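Local coordinates for protein malate oxidoreductase (PDB 1VL6) that probably catalyses the NAD-dependent oxidative decarboxylation of malate to pyruvate, as a malic enzyme, at residues 189-201 and 211-223. Sequence-based numbering, arbitrary orientation.
Sequences KIEEVKVVVNGIG and LLDLGVKNVVAVD
Strands 194-198 and 218-223 pair in parallel through Val195, Val197 and Gly199, the two arms of a right-handed beta-alpha-beta unit of the Rossmann-type NAD-binding domain. Val195 N donates to Asn218 O almost straight, and Val195 O receives Val220 N at 2.8 Å; the pattern repeats two residues on and ends with Gly199 N on Val222 O. On the face bearing Val195, Val197, Val219 and Ala221, the connecting helix 202-214 lies against the sheet. Its Leu211 puts one methyl, CD1, between the two strand valines: tip to tip with Val195 CG1 at 3.9 Å, and at a slant to Val197 CG2. Val195 carries CG1 anti to the backbone N (chi1 -177°), which turns the other methyl, CG2, to Val216 CG1, 3.7 Å away. Val216 in turn presents CG2 to Ile190 CG1, the two side chains crossing at about a right angle; Phe179 of helix 166-186 covers this end. Gly215 closes the helix in a Schellman motif, Leu211 O taking Gly215 N and Val216 N from opposite faces of its plane. Across the sheet, Lys194 and Asn218 run side by side, CG of the lysine 3.7 Å from ND2, while the lysine ammonium goes on to the carbonyls of Ala260 and Glu262. Farther along, Val196 CG1 meets Val222 CG2. Gly199 and Gly201 belong to a GxGxxG pattern, consistent with a dinucleotide-binding turn. With CG swung anti to the backbone N (chi1 -154°), Asp223 accepts Ile200 N on OD2 at 2.7 Å. Were an alanine to replace Asp223, Ile200 N would probably lose this carboxylate acceptor, leaving the glycine-rich turn less firmly tied to the second strand. The amide meets OD2 on its anti side, 20° out of the carboxylate plane.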
loop_
_atom_site.group_PDB
_atom_site.type_symbol
_atom_site.label_atom_id
_atom_site.label_comp_id
_atom_site.label_asym_id
_atom_site.label_seq_id
_atom_site.Cartn_x
_atom_site.Cartn_y
_atom_site.Cartn_z
ATOM N N LYS A 189 26.197 2.523 -43.596
ATOM C CA LYS A 189 25.415 1.276 -43.845
ATOM C C LYS A 189 25.825 0.178 -42.864
ATOM O O LYS A 189 26.997 -0.056 -42.659
ATOM C CB LYS A 189 25.605 0.754 -45.275
ATOM C CG LYS A 189 25.360 1.789 -46.353
ATOM C CD LYS A 189 25.486 1.194 -47.768
ATOM C CE LYS A 189 24.491 1.862 -48.731
ATOM N NZ LYS A 189 24.587 1.327 -50.118
ATOM N N ILE A 190 24.867 -0.512 -42.286
ATOM C CA ILE A 190 25.160 -1.469 -41.227
ATOM C C ILE A 190 26.045 -2.635 -41.672
ATOM O O ILE A 190 26.877 -3.101 -40.928
ATOM C CB ILE A 190 23.843 -2.008 -40.589
ATOM C CG1 ILE A 190 24.148 -2.752 -39.289
ATOM C CG2 ILE A 190 23.146 -2.926 -41.543
ATOM C CD1 ILE A 190 22.948 -2.979 -38.432
ATOM N N GLU A 191 25.840 -3.097 -42.890
ATOM C CA GLU A 191 26.685 -4.143 -43.442
ATOM C C GLU A 191 28.123 -3.631 -43.766
ATOM O O GLU A 191 28.968 -4.438 -44.124
ATOM C CB GLU A 191 26.038 -4.815 -44.657
ATOM C CG GLU A 191 25.982 -3.990 -45.936
ATOM C CD GLU A 191 24.834 -2.987 -46.040
ATOM O OE1 GLU A 191 24.027 -2.806 -45.077
ATOM O OE2 GLU A 191 24.751 -2.376 -47.136
ATOM N N GLU A 192 28.397 -2.330 -43.634
ATOM C CA GLU A 192 29.747 -1.819 -43.954
ATOM C C GLU A 192 30.567 -1.332 -42.781
ATOM O O GLU A 192 31.750 -1.221 -42.912
ATOM C CB GLU A 192 29.695 -0.719 -44.988
ATOM C CG GLU A 192 28.942 -1.143 -46.251
ATOM C CD GLU A 192 28.998 -0.106 -47.328
ATOM O OE1 GLU A 192 29.321 1.060 -47.011
ATOM O OE2 GLU A 192 28.722 -0.463 -48.488
ATOM N N VAL A 193 29.976 -1.119 -41.616
ATOM C CA VAL A 193 30.731 -0.590 -40.480
ATOM C C VAL A 193 31.558 -1.618 -39.725
ATOM O O VAL A 193 31.133 -2.776 -39.595
ATOM C CB VAL A 193 29.830 0.129 -39.432
ATOM C CG1 VAL A 193 29.322 1.386 -40.011
ATOM C CG2 VAL A 193 28.699 -0.753 -38.991
ATOM N N LYS A 194 32.710 -1.161 -39.206
ATOM C CA LYS A 194 33.549 -1.949 -38.325
ATOM C C LYS A 194 33.221 -1.562 -36.888
ATOM O O LYS A 194 33.370 -0.382 -36.519
ATOM C CB LYS A 194 35.001 -1.644 -38.607
ATOM C CG LYS A 194 36.038 -2.339 -37.729
ATOM C CD LYS A 194 37.488 -1.828 -37.985
ATOM C CE LYS A 194 38.543 -2.908 -37.668
ATOM N NZ LYS A 194 39.898 -2.347 -37.354
ATOM N N VAL A 195 32.787 -2.542 -36.095
ATOM C CA VAL A 195 32.388 -2.315 -34.746
ATOM C C VAL A 195 33.252 -3.109 -33.801
ATOM O O VAL A 195 33.299 -4.328 -33.904
ATOM C CB VAL A 195 30.979 -2.796 -34.527
ATOM C CG1 VAL A 195 30.530 -2.460 -33.065
ATOM C CG2 VAL A 195 30.035 -2.189 -35.562
ATOM N N VAL A 196 33.932 -2.424 -32.873
ATOM C CA VAL A 196 34.798 -3.084 -31.926
ATOM C C VAL A 196 34.028 -3.263 -30.638
ATOM O O VAL A 196 33.596 -2.280 -30.070
ATOM C CB VAL A 196 36.050 -2.271 -31.638
ATOM C CG1 VAL A 196 36.812 -2.896 -30.482
ATOM C CG2 VAL A 196 36.950 -2.251 -32.823
ATOM N N VAL A 197 33.879 -4.502 -30.165
ATOM C CA VAL A 197 33.309 -4.757 -28.865
ATOM C C VAL A 197 34.399 -5.214 -27.904
ATOM O O VAL A 197 35.028 -6.238 -28.137
ATOM C CB VAL A 197 32.259 -5.836 -28.939
ATOM C CG1 VAL A 197 31.626 -6.084 -27.524
ATOM C CG2 VAL A 197 31.207 -5.468 -29.939
ATOM N N ASN A 198 34.594 -4.486 -26.805
ATOM C CA ASN A 198 35.625 -4.837 -25.844
ATOM C C ASN A 198 35.034 -5.279 -24.522
ATOM O O ASN A 198 34.288 -4.531 -23.891
ATOM C CB ASN A 198 36.525 -3.651 -25.572
ATOM C CG ASN A 198 37.742 -4.016 -24.700
ATOM O OD1 ASN A 198 38.667 -4.625 -25.184
ATOM N ND2 ASN A 198 37.733 -3.623 -23.411
ATOM N N GLY A 199 35.431 -6.474 -24.075
ATOM C CA GLY A 199 34.974 -7.074 -22.809
ATOM C C GLY A 199 33.883 -8.078 -23.105
ATOM O O GLY A 199 32.703 -7.728 -23.154
ATOM N N ILE A 200 34.280 -9.328 -23.305
ATOM C CA ILE A 200 33.339 -10.365 -23.755
ATOM C C ILE A 200 32.908 -11.205 -22.572
ATOM O O ILE A 200 33.228 -12.384 -22.464
ATOM C CB ILE A 200 33.976 -11.240 -24.848
ATOM C CG1 ILE A 200 34.656 -10.363 -25.923
ATOM C CG2 ILE A 200 32.922 -12.137 -25.494
ATOM C CD1 ILE A 200 33.679 -9.687 -26.800
ATOM N N GLY A 201 32.226 -10.556 -21.643
ATOM C CA GLY A 201 31.599 -11.214 -20.513
ATOM C C GLY A 201 30.129 -11.374 -20.836
ATOM O O GLY A 201 29.779 -11.555 -21.995
ATOM N N LEU A 211 24.436 -7.747 -32.630
ATOM C CA LEU A 211 24.921 -6.958 -33.770
ATOM C C LEU A 211 24.972 -7.819 -35.025
ATOM O O LEU A 211 24.584 -7.373 -36.116
ATOM C CB LEU A 211 26.283 -6.327 -33.501
ATOM C CG LEU A 211 26.324 -5.293 -32.370
ATOM C CD1 LEU A 211 27.769 -4.939 -32.013
ATOM C CD2 LEU A 211 25.550 -4.060 -32.724
ATOM N N LEU A 212 25.419 -9.060 -34.876
ATOM C CA LEU A 212 25.452 -9.930 -36.043
ATOM C C LEU A 212 24.057 -10.184 -36.553
ATOM O O LEU A 212 23.843 -10.016 -37.699
ATOM C CB LEU A 212 26.183 -11.231 -35.786
ATOM C CG LEU A 212 27.686 -11.085 -35.463
ATOM C CD1 LEU A 212 28.250 -12.357 -34.783
ATOM C CD2 LEU A 212 28.548 -10.685 -36.663
ATOM N N ASP A 213 23.121 -10.549 -35.702
ATOM C CA ASP A 213 21.716 -10.685 -36.090
ATOM C C ASP A 213 21.184 -9.473 -36.801
ATOM O O ASP A 213 20.368 -9.613 -37.696
ATOM C CB ASP A 213 20.812 -10.758 -34.878
ATOM C CG ASP A 213 20.586 -12.102 -34.406
ATOM O OD1 ASP A 213 21.147 -13.050 -35.009
ATOM O OD2 ASP A 213 19.856 -12.290 -33.393
ATOM N N LEU A 214 21.548 -8.288 -36.316
ATOM C CA LEU A 214 21.018 -7.054 -36.866
ATOM C C LEU A 214 21.558 -6.749 -38.263
ATOM O O LEU A 214 20.876 -6.103 -39.056
ATOM C CB LEU A 214 21.208 -5.870 -35.919
ATOM C CG LEU A 214 20.214 -5.837 -34.738
ATOM C CD1 LEU A 214 20.604 -4.764 -33.763
ATOM C CD2 LEU A 214 18.798 -5.628 -35.218
ATOM N N GLY A 215 22.731 -7.276 -38.587
ATOM C CA GLY A 215 23.282 -7.151 -39.922
ATOM C C GLY A 215 24.721 -6.697 -40.038
ATOM O O GLY A 215 25.241 -6.575 -41.161
ATOM N N VAL A 216 25.361 -6.428 -38.899
ATOM C CA VAL A 216 26.726 -5.995 -38.891
ATOM C C VAL A 216 27.588 -7.165 -39.359
ATOM O O VAL A 216 27.334 -8.286 -38.973
ATOM C CB VAL A 216 27.123 -5.521 -37.471
ATOM C CG1 VAL A 216 28.534 -5.067 -37.428
ATOM C CG2 VAL A 216 26.239 -4.411 -37.025
ATOM N N LYS A 217 28.588 -6.900 -40.190
ATOM C CA LYS A 217 29.394 -7.955 -40.731
ATOM C C LYS A 217 30.775 -7.902 -40.156
ATOM O O LYS A 217 31.326 -8.926 -39.827
ATOM C CB LYS A 217 29.325 -7.981 -42.281
ATOM C CG LYS A 217 27.858 -8.307 -42.779
ATOM C CD LYS A 217 27.729 -9.213 -43.995
ATOM C CE LYS A 217 26.260 -9.672 -44.215
ATOM N NZ LYS A 217 25.559 -10.317 -43.002
ATOM N N ASN A 218 31.332 -6.727 -39.963
ATOM C CA ASN A 218 32.635 -6.620 -39.364
ATOM C C ASN A 218 32.608 -6.294 -37.861
ATOM O O ASN A 218 32.863 -5.182 -37.439
ATOM C CB ASN A 218 33.459 -5.606 -40.129
ATOM C CG ASN A 218 34.908 -5.718 -39.790
ATOM O OD1 ASN A 218 35.293 -6.569 -38.970
ATOM N ND2 ASN A 218 35.729 -4.878 -40.406
ATOM N N VAL A 219 32.313 -7.294 -37.058
ATOM C CA VAL A 219 32.392 -7.148 -35.610
ATOM C C VAL A 219 33.736 -7.683 -35.162
ATOM O O VAL A 219 34.128 -8.776 -35.543
ATOM C CB VAL A 219 31.322 -7.940 -34.885
ATOM C CG1 VAL A 219 31.443 -7.754 -33.382
ATOM C CG2 VAL A 219 29.918 -7.533 -35.359
ATOM N N VAL A 220 34.437 -6.894 -34.360
ATOM C CA VAL A 220 35.732 -7.290 -33.844
ATOM C C VAL A 220 35.646 -7.334 -32.328
ATOM O O VAL A 220 35.428 -6.304 -31.698
ATOM C CB VAL A 220 36.813 -6.313 -34.305
ATOM C CG1 VAL A 220 38.175 -6.727 -33.780
ATOM C CG2 VAL A 220 36.846 -6.257 -35.834
ATOM N N ALA A 221 35.793 -8.530 -31.781
ATOM C CA ALA A 221 35.706 -8.787 -30.356
ATOM C C ALA A 221 37.089 -8.694 -29.705
ATOM O O ALA A 221 38.096 -9.186 -30.252
ATOM C CB ALA A 221 35.168 -10.169 -30.135
ATOM N N VAL A 222 37.140 -8.091 -28.522
ATOM C CA VAL A 222 38.414 -7.891 -27.825
ATOM C C VAL A 222 38.200 -8.133 -26.340
ATOM O O VAL A 222 37.173 -7.747 -25.791
ATOM C CB VAL A 222 38.941 -6.462 -28.061
ATOM C CG1 VAL A 222 40.413 -6.373 -27.793
ATOM C CG2 VAL A 222 38.645 -6.014 -29.482
ATOM N N ASP A 223 39.162 -8.780 -25.706
ATOM C CA ASP A 223 39.136 -8.994 -24.276
ATOM C C ASP A 223 40.597 -8.828 -23.779
ATOM O O ASP A 223 41.429 -8.242 -24.469
ATOM C CB ASP A 223 38.537 -10.368 -23.985
ATOM C CG ASP A 223 37.900 -10.451 -22.613
ATOM O OD1 ASP A 223 38.680 -10.564 -21.611
ATOM O OD2 ASP A 223 36.637 -10.431 -22.449
#